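Local coordinates for protein histone-lysine N-methyltransferase, H3 lysine-9 specific SUVH4 (Arabidopsis thaliana, PDB 4QEO) that methylates histone H3 at a lysine of its N-terminal tail, a mark of transcriptional repression, and binds methylated DNA, which directs this histone methylation, at residues V381-V394 and P443-R457. Numbering follows the deposited sequence.
Sequences VCEYIGVVRRTADV and PEFCIDAGSTGNFAR. With SAH (S-adenosyl-L-homocysteine), chain E.
Asn454 reaches into the 381-394 backbone with both ends of its amide: ND2 donates to Glu383 O (2.7 Å), nearly in line with that carbonyl, while OD1 takes Ile385 N at 3.2 Å, the N-H of Ile385 standing above the side-chain carbonyl plane. With CG between its own N and carbonyl carbon (chi1 72°), the amide lies across Ile385 CB. Replacing Asn454 with alanine would probably leave Glu383 O and Ile385 N without these side-chain mates and weaken the clasp between the segments. Beside it, Cys382 SG meets the Phe455 ring obliquely, a sulfur-aromatic contact 4.1 Å from the centroid, and touches Ala456 CB. The Tyr384 ring takes Ile447 CG2 at its edge (3.5 Å from CD1) and packs on Ala456 CB; its other neighbours include Phe404 and a basic side chain of the bound peptide. Farther along, 387-390 pairs antiparallel with 445-448. Arg389 NE forms a salt bridge to the anti lone pair of Asp448 OD2 (2.9 Å), with Val387 CG1 over the guanidinium, and Thr391 OG1 bonds Pro443 O (2.6 Å), closing the ladder's end. An Asx turn, Asp448 OD1 accepting from Gly450 N, and the grip of Arg457 NE and NH1 on Ala449 O both hold the following turn. Within this SET domain, 443-457 ends at the S-adenosyl-L-homocysteine pocket, which includes Arg457.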
loop_
_atom_site.group_PDB
_atom_site.type_symbol
_atom_site.label_atom_id
_atom_site.label_comp_id
_atom_site.label_asym_id
_atom_site.label_seq_id
_atom_site.Cartn_x
_atom_site.Cartn_y
_atom_site.Cartn_z
ATOM N N VAL A 381 2.517 -10.097 -5.138
ATOM C CA VAL A 381 1.488 -10.018 -6.161
ATOM C C VAL A 381 1.655 -11.159 -7.173
ATOM O O VAL A 381 0.705 -11.912 -7.416
ATOM C CB VAL A 381 1.481 -8.649 -6.872
ATOM C CG1 VAL A 381 0.449 -8.631 -8.002
ATOM C CG2 VAL A 381 1.176 -7.550 -5.869
ATOM N N CYS A 382 2.843 -11.306 -7.756
ATOM C CA CYS A 382 3.017 -12.451 -8.678
ATOM C C CYS A 382 4.434 -12.602 -9.117
ATOM O O CYS A 382 5.170 -11.636 -9.107
ATOM C CB CYS A 382 2.167 -12.287 -9.946
ATOM S SG CYS A 382 2.528 -10.766 -10.849
ATOM N N GLU A 383 4.804 -13.806 -9.539
ATOM C CA GLU A 383 6.068 -14.003 -10.211
ATOM C C GLU A 383 5.867 -13.564 -11.651
ATOM O O GLU A 383 4.790 -13.733 -12.215
ATOM C CB GLU A 383 6.489 -15.486 -10.170
ATOM C CG GLU A 383 7.891 -15.726 -10.727
ATOM C CD GLU A 383 8.391 -17.163 -10.557
ATOM O OE1 GLU A 383 7.963 -17.852 -9.609
ATOM O OE2 GLU A 383 9.219 -17.603 -11.385
ATOM N N TYR A 384 6.892 -12.988 -12.253
ATOM C CA TYR A 384 6.845 -12.764 -13.687
ATOM C C TYR A 384 7.128 -14.096 -14.398
ATOM O O TYR A 384 8.267 -14.554 -14.436
ATOM C CB TYR A 384 7.854 -11.695 -14.094
ATOM C CG TYR A 384 7.599 -11.106 -15.463
ATOM C CD1 TYR A 384 8.112 -11.711 -16.602
ATOM C CD2 TYR A 384 6.847 -9.950 -15.617
ATOM C CE1 TYR A 384 7.885 -11.187 -17.859
ATOM C CE2 TYR A 384 6.613 -9.415 -16.876
ATOM C CZ TYR A 384 7.142 -10.042 -17.994
ATOM O OH TYR A 384 6.927 -9.528 -19.255
ATOM N N ILE A 385 6.074 -14.712 -14.935
ATOM C CA ILE A 385 6.165 -15.996 -15.638
ATOM C C ILE A 385 6.099 -15.843 -17.167
ATOM O O ILE A 385 5.316 -15.051 -17.698
ATOM C CB ILE A 385 5.038 -16.953 -15.169
ATOM C CG1 ILE A 385 5.129 -17.199 -13.655
ATOM C CG2 ILE A 385 5.085 -18.285 -15.930
ATOM C CD1 ILE A 385 6.356 -17.976 -13.225
ATOM N N GLY A 386 6.929 -16.609 -17.866
ATOM C CA GLY A 386 6.979 -16.608 -19.320
ATOM C C GLY A 386 7.951 -17.691 -19.764
ATOM O O GLY A 386 8.236 -18.614 -18.992
ATOM N N VAL A 387 8.465 -17.585 -20.989
ATOM C CA VAL A 387 9.478 -18.521 -21.473
ATOM C C VAL A 387 10.872 -17.970 -21.210
ATOM O O VAL A 387 11.239 -16.935 -21.754
ATOM C CB VAL A 387 9.358 -18.780 -22.988
ATOM C CG1 VAL A 387 10.449 -19.758 -23.447
ATOM C CG2 VAL A 387 7.994 -19.325 -23.327
ATOM N N VAL A 388 11.651 -18.660 -20.383
ATOM C CA VAL A 388 13.016 -18.223 -20.102
ATOM C C VAL A 388 13.923 -18.483 -21.302
ATOM O O VAL A 388 14.152 -19.634 -21.674
ATOM C CB VAL A 388 13.610 -18.937 -18.888
ATOM C CG1 VAL A 388 15.035 -18.461 -18.655
ATOM C CG2 VAL A 388 12.752 -18.691 -17.651
ATOM N N ARG A 389 14.426 -17.408 -21.901
ATOM C CA ARG A 389 15.279 -17.491 -23.083
ATOM C C ARG A 389 16.631 -16.839 -22.811
ATOM O O ARG A 389 16.786 -16.045 -21.874
ATOM C CB ARG A 389 14.622 -16.796 -24.287
ATOM C CG ARG A 389 13.176 -17.201 -24.574
ATOM C CD ARG A 389 12.728 -16.756 -25.973
ATOM N NE ARG A 389 11.332 -17.102 -26.243
ATOM C CZ ARG A 389 10.924 -18.258 -26.764
ATOM N NH1 ARG A 389 11.804 -19.195 -27.088
ATOM N NH2 ARG A 389 9.631 -18.478 -26.968
ATOM N N ARG A 390 17.614 -17.190 -23.630
ATOM C CA ARG A 390 18.879 -16.469 -23.646
ATOM C C ARG A 390 18.628 -15.115 -24.295
ATOM O O ARG A 390 17.923 -15.026 -25.303
ATOM C CB ARG A 390 19.930 -17.248 -24.434
ATOM C CG ARG A 390 21.129 -17.695 -23.619
ATOM C CD ARG A 390 21.740 -18.958 -24.218
ATOM N NE ARG A 390 21.531 -19.042 -25.661
ATOM C CZ ARG A 390 22.458 -18.764 -26.573
ATOM N NH1 ARG A 390 23.673 -18.385 -26.194
ATOM N NH2 ARG A 390 22.173 -18.871 -27.865
ATOM N N THR A 391 19.187 -14.064 -23.706
ATOM C CA THR A 391 18.997 -12.711 -24.218
ATOM C C THR A 391 19.515 -12.554 -25.646
ATOM O O THR A 391 18.889 -11.878 -26.459
ATOM C CB THR A 391 19.659 -11.662 -23.310
ATOM O OG1 THR A 391 20.991 -12.085 -22.986
ATOM C CG2 THR A 391 18.852 -11.495 -22.029
ATOM N N ALA A 392 20.642 -13.196 -25.944
ATOM C CA ALA A 392 21.237 -13.141 -27.275
ATOM C C ALA A 392 20.276 -13.649 -28.347
ATOM O O ALA A 392 20.238 -13.117 -29.458
ATOM C CB ALA A 392 22.528 -13.937 -27.302
ATOM N N ASP A 393 19.496 -14.671 -28.001
ATOM C CA ASP A 393 18.549 -15.284 -28.934
ATOM C C ASP A 393 17.322 -14.419 -29.244
ATOM O O ASP A 393 16.489 -14.795 -30.069
ATOM C CB ASP A 393 18.087 -16.645 -28.407
ATOM C CG ASP A 393 19.242 -17.581 -28.126
ATOM O OD1 ASP A 393 19.091 -18.470 -27.261
ATOM O OD2 ASP A 393 20.302 -17.428 -28.768
ATOM N N VAL A 394 17.193 -13.275 -28.584
ATOM C CA VAL A 394 16.042 -12.413 -28.837
ATOM C C VAL A 394 16.431 -11.096 -29.504
ATOM O O VAL A 394 15.620 -10.482 -30.199
ATOM C CB VAL A 394 15.245 -12.120 -27.558
ATOM C CG1 VAL A 394 13.783 -11.936 -27.909
ATOM C CG2 VAL A 394 15.408 -13.255 -26.555
ATOM N N PRO A 443 23.106 -8.914 -19.231
ATOM C CA PRO A 443 22.266 -9.962 -18.634
ATOM C C PRO A 443 22.134 -11.144 -19.583
ATOM O O PRO A 443 21.713 -10.963 -20.723
ATOM C CB PRO A 443 20.907 -9.271 -18.456
ATOM C CG PRO A 443 21.204 -7.799 -18.506
ATOM C CD PRO A 443 22.371 -7.654 -19.430
ATOM N N GLU A 444 22.493 -12.336 -19.122
ATOM C CA GLU A 444 22.498 -13.503 -19.993
ATOM C C GLU A 444 21.097 -13.997 -20.311
ATOM O O GLU A 444 20.846 -14.523 -21.399
ATOM C CB GLU A 444 23.318 -14.640 -19.379
ATOM C CG GLU A 444 24.428 -15.149 -20.295
ATOM C CD GLU A 444 24.968 -16.503 -19.876
ATOM O OE1 GLU A 444 25.629 -16.587 -18.819
ATOM O OE2 GLU A 444 24.733 -17.488 -20.609
ATOM N N PHE A 445 20.183 -13.823 -19.363
ATOM C CA PHE A 445 18.888 -14.471 -19.467
ATOM C C PHE A 445 17.707 -13.527 -19.269
ATOM O O PHE A 445 17.810 -12.489 -18.602
ATOM C CB PHE A 445 18.810 -15.635 -18.481
ATOM C CG PHE A 445 19.935 -16.637 -18.617
ATOM C CD1 PHE A 445 19.984 -17.515 -19.693
ATOM C CD2 PHE A 445 20.923 -16.721 -17.645
ATOM C CE1 PHE A 445 21.009 -18.449 -19.807
ATOM C CE2 PHE A 445 21.946 -17.648 -17.750
ATOM C CZ PHE A 445 21.992 -18.516 -18.834
ATOM N N CYS A 446 16.577 -13.899 -19.862
ATOM C CA CYS A 446 15.372 -13.091 -19.757
ATOM C C CYS A 446 14.132 -13.969 -19.761
ATOM O O CYS A 446 14.193 -15.146 -20.111
ATOM C CB CYS A 446 15.293 -12.102 -20.918
ATOM S SG CYS A 446 15.233 -12.887 -22.560
ATOM N N ILE A 447 13.013 -13.369 -19.376
ATOM C CA ILE A 447 11.717 -14.014 -19.360
ATOM C C ILE A 447 10.873 -13.390 -20.455
ATOM O O ILE A 447 10.528 -12.215 -20.381
ATOM C CB ILE A 447 11.004 -13.788 -18.006
ATOM C CG1 ILE A 447 11.897 -14.241 -16.844
ATOM C CG2 ILE A 447 9.665 -14.511 -17.979
ATOM C CD1 ILE A 447 11.340 -13.874 -15.466
ATOM N N ASP A 448 10.553 -14.179 -21.473
ATOM C CA ASP A 448 9.763 -13.719 -22.611
ATOM C C ASP A 448 8.300 -14.116 -22.451
ATOM O O ASP A 448 7.928 -15.275 -22.671
ATOM C CB ASP A 448 10.345 -14.288 -23.912
ATOM C CG ASP A 448 9.439 -14.076 -25.119
ATOM O OD1 ASP A 448 8.577 -13.166 -25.108
ATOM O OD2 ASP A 448 9.613 -14.832 -26.097
ATOM N N ALA A 449 7.475 -13.144 -22.082
ATOM C CA ALA A 449 6.043 -13.375 -21.953
ATOM C C ALA A 449 5.295 -12.877 -23.188
ATOM O O ALA A 449 4.110 -12.541 -23.114
ATOM C CB ALA A 449 5.510 -12.721 -20.695
ATOM N N GLY A 450 5.993 -12.859 -24.325
ATOM C CA GLY A 450 5.417 -12.384 -25.570
ATOM C C GLY A 450 4.232 -13.200 -26.051
ATOM O O GLY A 450 3.263 -12.659 -26.581
ATOM N N SER A 451 4.298 -14.510 -25.862
ATOM C CA SER A 451 3.268 -15.379 -26.403
ATOM C C SER A 451 2.647 -16.236 -25.326
ATOM O O SER A 451 1.506 -16.678 -25.448
ATOM C CB SER A 451 3.841 -16.239 -27.528
ATOM O OG SER A 451 4.362 -15.404 -28.549
ATOM N N THR A 452 3.391 -16.465 -24.255
ATOM C CA THR A 452 2.837 -17.233 -23.156
ATOM C C THR A 452 3.392 -16.740 -21.820
ATOM O O THR A 452 4.537 -16.284 -21.738
ATOM C CB THR A 452 3.081 -18.750 -23.368
ATOM O OG1 THR A 452 2.409 -19.497 -22.352
ATOM C CG2 THR A 452 4.552 -19.064 -23.331
ATOM N N GLY A 453 2.567 -16.801 -20.783
ATOM C CA GLY A 453 2.968 -16.328 -19.469
ATOM C C GLY A 453 1.794 -16.282 -18.519
ATOM O O GLY A 453 0.690 -16.695 -18.874
ATOM N N ASN A 454 2.030 -15.800 -17.302
ATOM C CA ASN A 454 0.935 -15.510 -16.382
ATOM C C ASN A 454 0.512 -14.036 -16.524
ATOM O O ASN A 454 0.909 -13.373 -17.485
ATOM C CB ASN A 454 1.319 -15.858 -14.946
ATOM C CG ASN A 454 2.328 -14.892 -14.356
ATOM O OD1 ASN A 454 2.971 -14.122 -15.071
ATOM N ND2 ASN A 454 2.478 -14.938 -13.039
ATOM N N PHE A 455 -0.261 -13.519 -15.570
ATOM C CA PHE A 455 -0.844 -12.177 -15.710
ATOM C C PHE A 455 0.144 -11.025 -15.549
ATOM O O PHE A 455 -0.159 -9.877 -15.902
ATOM C CB PHE A 455 -2.041 -11.978 -14.764
ATOM C CG PHE A 455 -1.662 -11.759 -13.318
ATOM C CD1 PHE A 455 -1.436 -10.479 -12.829
ATOM C CD2 PHE A 455 -1.560 -12.830 -12.441
ATOM C CE1 PHE A 455 -1.098 -10.272 -11.508
ATOM C CE2 PHE A 455 -1.227 -12.629 -11.113
ATOM C CZ PHE A 455 -1.002 -11.346 -10.643
ATOM N N ALA A 456 1.314 -11.337 -15.004
ATOM C CA ALA A 456 2.336 -10.336 -14.719
ATOM C C ALA A 456 2.638 -9.438 -15.908
ATOM O O ALA A 456 2.877 -8.242 -15.738
ATOM C CB ALA A 456 3.617 -11.017 -14.241
ATOM N N ARG A 457 2.627 -10.015 -17.110
ATOM C CA ARG A 457 2.963 -9.268 -18.324
ATOM C C ARG A 457 1.992 -8.121 -18.650
ATOM O O ARG A 457 2.308 -7.247 -19.462
ATOM C CB ARG A 457 3.083 -10.223 -19.524
ATOM C CG ARG A 457 1.842 -11.070 -19.764
ATOM C CD ARG A 457 1.020 -10.549 -20.927
ATOM N NE ARG A 457 1.625 -10.906 -22.205
ATOM C CZ ARG A 457 1.194 -10.480 -23.389
ATOM N NH1 ARG A 457 1.815 -10.865 -24.492
ATOM N NH2 ARG A 457 0.149 -9.668 -23.470
HETATM N N SAH E . -0.301 -2.370 -21.573
HETATM C CA SAH E . 0.456 -3.520 -22.055
HETATM C CB SAH E . 1.025 -4.327 -20.887
HETATM C CG SAH E . 2.420 -3.883 -20.448
HETATM S SD SAH E . 3.712 -4.478 -21.573
HETATM C C SAH E . -0.382 -4.383 -22.995
HETATM O O SAH E . -0.110 -5.570 -23.171
HETATM O OXT SAH E . -1.349 -3.913 -23.602
HETATM C "C5'" SAH E . 4.486 -2.851 -21.734
HETATM C "C4'" SAH E . 3.943 -2.102 -22.941
HETATM O "O4'" SAH E . 2.768 -1.408 -22.563
HETATM C "C3'" SAH E . 4.932 -1.079 -23.477
HETATM O "O3'" SAH E . 5.545 -1.540 -24.656
HETATM C "C2'" SAH E . 4.098 0.149 -23.764
HETATM O "O2'" SAH E . 3.739 0.198 -25.126
HETATM C "C1'" SAH E . 2.853 -0.045 -22.923
HETATM N N9 SAH E . 3.013 0.763 -21.705
HETATM C C8 SAH E . 3.368 0.308 -20.459
HETATM N N7 SAH E . 3.428 1.363 -19.615
HETATM C C5 SAH E . 3.130 2.482 -20.311
HETATM C C6 SAH E . 3.052 3.818 -19.942
HETATM N N6 SAH E . 3.293 4.170 -18.681
HETATM N N1 SAH E . 2.720 4.765 -20.890
HETATM C C2 SAH E . 2.468 4.389 -22.196
HETATM N N3 SAH E . 2.548 3.058 -22.556
HETATM C C4 SAH E . 2.869 2.122 -21.628
HETATM O O HOH W 1 3.609 -12.954 -17.608
#